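Local coordinates for protein PA-I Galactophilic Lectin (Enterobacter cloacae, PDB 6YGQ) that probably binds galactose-type sugars through a bound calcium ion, as a PllA-like (PA-IL family) lectin domain, at residues Arg84-Ser87 with Leu88-Arg91; Asp123-Lys126 with Asp127-Gly130. One frame throughout, in Å; residues are numbered along the deposited sequence.

In the fold
Both contacts are local, each joining a loop of a beta-rich lectin domain to the strand that follows it; interaction 2 includes a type I turn. Interaction 1 lies near the middle of the chain, about 5 Å from its centre, whereas interaction 2 is at one end, about 15 Å from that centre, where it supplies Q124, D127 and N128 to the calcium ion. N60 and D120 complete the protein ligands. The two do not touch: their centres are about 15 Å apart and their nearest atoms about 6 Å. They are linked indirectly through F118 of strand 112-118: S87 packs on it, and the hydroxyl of Y125 bonds to its carbonyl. The side chain of S87 is about 10 Å from the calcium ion.

Interaction 1. Residues Arg84-Ser87 with Leu88-Arg91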
loop_
_atom_site.group_PDB
_atom_site.type_symbol
_atom_site.label_atom_id
_atom_site.label_comp_id
_atom_site.label_asym_id
_atom_site.label_seq_id
_atom_site.Cartn_x
_atom_site.Cartn_y
_atom_site.Cartn_z
ATOM N N ARG A 84 -5.123 -11.543 -0.059
ATOM C CA ARG A 84 -5.936 -12.258 -1.020
ATOM C C ARG A 84 -5.895 -11.483 -2.343
ATOM O O ARG A 84 -4.889 -10.798 -2.619
ATOM C CB ARG A 84 -7.318 -12.478 -0.419
ATOM C CG ARG A 84 -7.238 -13.539 0.695
ATOM C CD ARG A 84 -8.419 -13.577 1.650
ATOM N NE ARG A 84 -8.362 -14.783 2.480
ATOM C CZ ARG A 84 -7.766 -14.864 3.669
ATOM N NH1 ARG A 84 -7.173 -13.804 4.206
ATOM N NH2 ARG A 84 -7.769 -16.014 4.330
ATOM N N ASN A 85 -6.923 -11.605 -3.158
ATOM C CA ASN A 85 -6.893 -10.936 -4.453
ATOM C C ASN A 85 -6.834 -9.420 -4.265
ATOM O O ASN A 85 -7.614 -8.867 -3.476
ATOM C CB ASN A 85 -8.123 -11.316 -5.277
ATOM C CG ASN A 85 -8.131 -12.782 -5.672
ATOM O OD1 ASN A 85 -7.110 -13.334 -6.083
ATOM N ND2 ASN A 85 -9.288 -13.421 -5.546
ATOM N N PRO A 86 -5.945 -8.715 -4.967
ATOM C CA PRO A 86 -5.912 -7.252 -4.840
ATOM C C PRO A 86 -7.225 -6.619 -5.275
ATOM O O PRO A 86 -7.872 -7.070 -6.223
ATOM C CB PRO A 86 -4.755 -6.836 -5.761
ATOM C CG PRO A 86 -4.591 -7.980 -6.714
ATOM C CD PRO A 86 -4.930 -9.209 -5.918
ATOM N N SER A 87 -7.616 -5.558 -4.567
ATOM C CA SER A 87 -8.830 -4.833 -4.923
ATOM C C SER A 87 -8.572 -3.793 -6.007
ATOM O O SER A 87 -9.461 -3.518 -6.820
ATOM C CB SER A 87 -9.423 -4.162 -3.684
ATOM O OG SER A 87 -9.968 -5.119 -2.792
ATOM N N LEU A 88 -7.380 -3.201 -6.031
ATOM C CA LEU A 88 -7.015 -2.263 -7.081
ATOM C C LEU A 88 -6.342 -3.014 -8.221
ATOM O O LEU A 88 -5.358 -3.733 -8.010
ATOM C CB LEU A 88 -6.083 -1.170 -6.562
ATOM C CG LEU A 88 -5.613 -0.174 -7.629
ATOM C CD1 LEU A 88 -6.791 0.625 -8.182
ATOM C CD2 LEU A 88 -4.546 0.753 -7.062
ATOM N N GLN A 89 -6.872 -2.830 -9.422
ATOM C CA GLN A 89 -6.357 -3.466 -10.619
ATOM C C GLN A 89 -6.253 -2.423 -11.717
ATOM O O GLN A 89 -6.833 -1.336 -11.635
ATOM C CB GLN A 89 -7.255 -4.627 -11.055
ATOM C CG GLN A 89 -7.692 -5.500 -9.891
ATOM C CD GLN A 89 -7.819 -6.958 -10.260
ATOM O OE1 GLN A 89 -7.956 -7.306 -11.434
ATOM N NE2 GLN A 89 -7.783 -7.825 -9.254
ATOM N N ALA A 90 -5.483 -2.767 -12.740
ATOM C CA ALA A 90 -5.313 -1.945 -13.925
ATOM C C ALA A 90 -5.992 -2.636 -15.098
ATOM O O ALA A 90 -5.976 -3.866 -15.200
ATOM C CB ALA A 90 -3.831 -1.717 -14.229
ATOM N N ARG A 91 -6.610 -1.842 -15.964
ATOM C CA ARG A 91 -7.185 -2.335 -17.207
ATOM C C ARG A 91 -6.468 -1.651 -18.360
ATOM O O ARG A 91 -6.340 -0.421 -18.378
ATOM C CB ARG A 91 -8.690 -2.079 -17.279
ATOM C CG ARG A 91 -9.339 -2.628 -18.546
ATOM C CD ARG A 91 -10.645 -3.354 -18.246
ATOM N NE ARG A 91 -11.593 -2.508 -17.525
ATOM C CZ ARG A 91 -12.211 -2.849 -16.393
ATOM N NH1 ARG A 91 -11.994 -4.029 -15.827
ATOM N NH2 ARG A 91 -13.055 -1.998 -15.825
#
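P86 and Q89 meet where an irregular loop straightens into a strand, and one side-chain-to-backbone hydrogen bond joins them. Along 84-87, R84 reaches back to the loop, its NH1 bonded to the carbonyl of T80. P86 suits a place where the backbone is extended but not part of a regular strand, because its ring restricts phi to values near the one found here. Its carbonyl O accepts the NE2 of Q89 at 3.1 Å, with the N-H nearly straight at 166°. The oxygen lies almost in the amide plane of Q89, while the donor is tilted 28° from the carbonyl plane of P86. A kink in the glutamine chain (chi2 -146°) helps bring the amide back alongside the loop, toward the carbonyl of P86, where NE2 also comes to 4.1 Å from P86 CG. The ring and the glutamine side chain cross nearly at right angles. Glutamine thus has both the length and the N-H to span three residues. S87, small and buried, makes the bend just before the strand, its side chain on F118 and F132. Beyond it, L88 turns its apolar branches onto F132 and V134 of strand 129-139. P86 packs on P98 and Q89 on N96, both of strand 95-98, while on the other side of strand 88-92, strand 112-118 receives Q89 at F117 and A90 at L114.

Interaction 2. Residues Asp123-Lys126 with Asp127-Gly130; sequences DQYK and DNAG. With CA (calcium ion), chain E.
D127 and N128 both reach the calcium ion that the carbonyl O of Q124 binds at 2.3 Å. In N128, CB and CG lie against the carbonyl O of Y125, each 3.1 Å away; with CG beside the backbone N (chi1 -63°), the amide is swung back over the turn. There OD1 binds the metal at 2.4 Å. ND2 comes to 3.8 Å from CD2 of Y125, the amide and ring planes 52° apart, and hydrogen-bonds to the carbonyl of A32. Asparagine suits the site because one end can bind a cation while the other donates. Residues 125-128 form a type I beta turn, closed by N128 N to Y125 O at 3.0 Å; this turn belongs to the calcium loop of a PA-IL-like lectin, to which the carbonyl of N60 and the carboxylate of D120 add further ligands. D127 adds a carboxylate that probably helps to offset the charge of the ion: OD1 binds calcium at 2.4 Å, and OD2 accepts a hydrogen bond from water 1, itself a calcium ligand. Water 2 also binds the ion at 2.5 Å; in PA-IL galactose hydroxyls coordinate the calcium, and waters 1 and 2 probably mark the equivalent place here. The hydroxyl of Y125 reaches the carbonyl of F118, and K126 NZ bonds to that of K33.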
loop_
_atom_site.group_PDB
_atom_site.type_symbol
_atom_site.label_atom_id
_atom_site.label_comp_id
_atom_site.label_asym_id
_atom_site.label_seq_id
_atom_site.Cartn_x
_atom_site.Cartn_y
_atom_site.Cartn_z
ATOM N N ASP A 123 -22.269 -6.328 -11.453
ATOM C CA ASP A 123 -23.556 -5.889 -10.925
ATOM C C ASP A 123 -23.622 -5.948 -9.404
ATOM O O ASP A 123 -24.712 -6.046 -8.835
ATOM C CB ASP A 123 -24.706 -6.709 -11.523
ATOM C CG ASP A 123 -24.857 -6.497 -13.017
ATOM O OD1 ASP A 123 -24.774 -5.335 -13.465
ATOM O OD2 ASP A 123 -25.055 -7.494 -13.743
ATOM N N GLN A 124 -22.474 -5.887 -8.729
ATOM C CA GLN A 124 -22.423 -5.844 -7.273
ATOM C C GLN A 124 -21.670 -4.616 -6.774
ATOM O O GLN A 124 -21.241 -4.581 -5.616
ATOM C CB GLN A 124 -21.790 -7.127 -6.727
ATOM C CG GLN A 124 -22.588 -8.387 -7.052
ATOM C CD GLN A 124 -21.940 -9.656 -6.522
ATOM O OE1 GLN A 124 -20.716 -9.792 -6.527
ATOM N NE2 GLN A 124 -22.763 -10.593 -6.066
ATOM N N TYR A 125 -21.516 -3.598 -7.618
ATOM C CA TYR A 125 -20.696 -2.453 -7.260
ATOM C C TYR A 125 -21.435 -1.414 -6.430
ATOM O O TYR A 125 -20.790 -0.654 -5.701
ATOM C CB TYR A 125 -20.160 -1.769 -8.524
ATOM C CG TYR A 125 -18.870 -2.350 -9.049
ATOM C CD1 TYR A 125 -18.878 -3.464 -9.872
ATOM C CD2 TYR A 125 -17.645 -1.782 -8.724
ATOM C CE1 TYR A 125 -17.704 -4.001 -10.356
ATOM C CE2 TYR A 125 -16.463 -2.313 -9.203
ATOM C CZ TYR A 125 -16.500 -3.424 -10.020
ATOM O OH TYR A 125 -15.335 -3.965 -10.509
ATOM N N LYS A 126 -22.757 -1.351 -6.520
ATOM C CA LYS A 126 -23.477 -0.178 -6.047
ATOM C C LYS A 126 -23.815 -0.219 -4.559
ATOM O O LYS A 126 -24.448 0.718 -4.062
ATOM C CB LYS A 126 -24.745 0.017 -6.882
ATOM C CG LYS A 126 -24.452 0.365 -8.350
ATOM C CD LYS A 126 -23.391 1.461 -8.472
ATOM C CE LYS A 126 -23.222 1.953 -9.900
ATOM N NZ LYS A 126 -22.311 3.134 -9.958
ATOM N N ASP A 127 -23.395 -1.253 -3.830
ATOM C CA ASP A 127 -23.389 -1.209 -2.374
ATOM C C ASP A 127 -21.990 -0.965 -1.820
ATOM O O ASP A 127 -21.770 -1.132 -0.615
ATOM C CB ASP A 127 -23.974 -2.498 -1.790
ATOM C CG ASP A 127 -23.171 -3.728 -2.153
ATOM O OD1 ASP A 127 -22.136 -3.595 -2.842
ATOM O OD2 ASP A 127 -23.586 -4.835 -1.747
ATOM N N ASN A 128 -21.043 -0.575 -2.668
ATOM C CA ASN A 128 -19.690 -0.305 -2.219
ATOM C C ASN A 128 -19.594 1.118 -1.674
ATOM O O ASN A 128 -20.567 1.878 -1.663
ATOM C CB ASN A 128 -18.696 -0.531 -3.357
ATOM C CG ASN A 128 -18.682 -1.968 -3.833
ATOM O OD1 ASN A 128 -19.310 -2.837 -3.231
ATOM N ND2 ASN A 128 -17.965 -2.225 -4.920
ATOM N N ALA A 129 -18.405 1.480 -1.206
ATOM C CA ALA A 129 -18.180 2.804 -0.646
ATOM C C ALA A 129 -16.685 3.071 -0.606
ATOM O O ALA A 129 -15.877 2.141 -0.553
ATOM C CB ALA A 129 -18.783 2.931 0.758
ATOM N N GLY A 130 -16.331 4.351 -0.636
ATOM C CA GLY A 130 -14.947 4.752 -0.505
ATOM C C GLY A 130 -14.217 4.810 -1.830
ATOM O O GLY A 130 -14.751 4.514 -2.903
HETATM CA CA CA E . -20.284 -4.961 -3.609
HETATM O O HOH W 1 -22.046 -6.548 -2.700
HETATM O O HOH W 2 -19.519 -7.312 -3.744
#